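Local coordinates for protein aminotransferase class-III (Sphaerobacter thermophilus DSM 20745, PDB 6K8H) that belongs to the class-III aminotransferase family, a group of enzymes sharing the fold of pyridoxal-phosphate-dependent aminotransferases, at residues 328-331 with 332-336. Numbering follows the deposited sequence.
Sequences GLTA and MRKLT
Two donors share Ala331 O near the C-terminal end of helix 322-334: it accepts a hydrogen bond from His76 NE2 and a weak one from Leu335 N (3.3 Å, N-H...O 127°). Upstream the alpha-helical i to i+4 ladder is regular: Met332 N reaches Gly328 O at 2.9 Å, Arg333 N binds Leu329 O and Lys334 N binds Thr330 O. At Leu335 the i to i+4 bond is bent as well as weak, and Leu335 N also bonds Met332 O at 2.9 Å. Thr336 then N-caps the next helix, its OG1 accepting from Glu339 N.

On the side facing helix 81-91, Thr330 and Lys334 run side by side, Thr330 CG2 resting 4.0 Å from Lys334 CD. Their polar ends part company: Thr330 OG1 bonds Val326 O one turn back, while bends at chi3 and chi4 accompany the turn of Lys334 NZ to a salt bridge with Asp82. Leu329 and Met332 instead pack against Leu110 of helix 102-114. Extended from CG to NE, the Arg333 chain carries its guanidinium back along the helix to Leu329, whose CD2 sits over the centre of one face, 3.6 Å from Arg333 CZ.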
loop_
_atom_site.group_PDB
_atom_site.type_symbol
_atom_site.label_atom_id
_atom_site.label_comp_id
_atom_site.label_asym_id
_atom_site.label_seq_id
_atom_site.Cartn_x
_atom_site.Cartn_y
_atom_site.Cartn_z
ATOM N N GLY B 328 -7.503 8.909 -11.323
ATOM C CA GLY B 328 -8.672 8.072 -11.131
ATOM C C GLY B 328 -9.957 8.750 -11.567
ATOM O O GLY B 328 -10.814 8.124 -12.194
ATOM N N LEU B 329 -10.118 10.035 -11.236
ATOM C CA LEU B 329 -11.297 10.773 -11.686
ATOM C C LEU B 329 -11.404 10.761 -13.207
ATOM O O LEU B 329 -12.482 10.513 -13.763
ATOM C CB LEU B 329 -11.260 12.213 -11.161
ATOM C CG LEU B 329 -12.603 12.933 -11.365
ATOM C CD1 LEU B 329 -13.690 12.253 -10.535
ATOM C CD2 LEU B 329 -12.519 14.416 -11.040
ATOM N N THR B 330 -10.291 11.020 -13.898
ATOM C CA THR B 330 -10.309 11.011 -15.364
ATOM C C THR B 330 -10.621 9.621 -15.907
ATOM O O THR B 330 -11.488 9.460 -16.782
ATOM C CB THR B 330 -8.967 11.516 -15.897
ATOM O OG1 THR B 330 -8.657 12.765 -15.267
ATOM C CG2 THR B 330 -9.001 11.710 -17.409
ATOM N N ALA B 331 -9.931 8.595 -15.389
ATOM C CA ALA B 331 -10.157 7.227 -15.863
ATOM C C ALA B 331 -11.615 6.824 -15.707
ATOM O O ALA B 331 -12.227 6.272 -16.632
ATOM C CB ALA B 331 -9.257 6.250 -15.102
ATOM N N MET B 332 -12.198 7.109 -14.543
ATOM C CA MET B 332 -13.576 6.710 -14.305
ATOM C C MET B 332 -14.541 7.540 -15.139
ATOM O O MET B 332 -15.516 7.001 -15.668
ATOM C CB MET B 332 -13.903 6.820 -12.816
ATOM C CG MET B 332 -13.108 5.873 -11.933
ATOM S SD MET B 332 -13.211 4.140 -12.444
ATOM C CE MET B 332 -14.909 3.769 -11.997
ATOM N N ARG B 333 -14.286 8.848 -15.282
ATOM C CA ARG B 333 -15.185 9.669 -16.086
ATOM C C ARG B 333 -15.214 9.210 -17.531
ATOM O O ARG B 333 -16.237 9.368 -18.205
ATOM C CB ARG B 333 -14.791 11.145 -16.028
ATOM C CG ARG B 333 -15.406 11.885 -14.839
ATOM C CD ARG B 333 -14.998 13.362 -14.819
ATOM N NE ARG B 333 -15.545 14.011 -13.628
ATOM C CZ ARG B 333 -15.210 15.229 -13.211
ATOM N NH1 ARG B 333 -14.316 15.940 -13.891
ATOM N NH2 ARG B 333 -15.767 15.732 -12.108
ATOM N N LYS B 334 -14.096 8.670 -18.033
ATOM C CA LYS B 334 -14.069 8.122 -19.385
ATOM C C LYS B 334 -14.806 6.795 -19.521
ATOM O O LYS B 334 -15.129 6.403 -20.652
ATOM C CB LYS B 334 -12.621 7.964 -19.853
ATOM C CG LYS B 334 -11.923 9.296 -20.076
ATOM C CD LYS B 334 -10.401 9.157 -20.216
ATOM C CE LYS B 334 -10.011 8.208 -21.319
ATOM N NZ LYS B 334 -9.893 8.884 -22.643
ATOM N N LEU B 335 -15.048 6.079 -18.415
ATOM C CA LEU B 335 -15.801 4.818 -18.415
ATOM C C LEU B 335 -17.282 5.130 -18.226
ATOM O O LEU B 335 -17.822 5.085 -17.120
ATOM C CB LEU B 335 -15.314 3.885 -17.316
ATOM C CG LEU B 335 -14.063 3.043 -17.452
ATOM C CD1 LEU B 335 -13.892 2.259 -16.147
ATOM C CD2 LEU B 335 -14.142 2.113 -18.653
ATOM N N THR B 336 -17.931 5.485 -19.328
ATOM C CA THR B 336 -19.353 5.811 -19.383
ATOM C C THR B 336 -20.181 4.562 -19.635
ATOM O O THR B 336 -19.649 3.521 -20.028
ATOM C CB THR B 336 -19.579 6.807 -20.507
ATOM O OG1 THR B 336 -19.178 6.188 -21.738
ATOM C CG2 THR B 336 -18.737 8.046 -20.285
#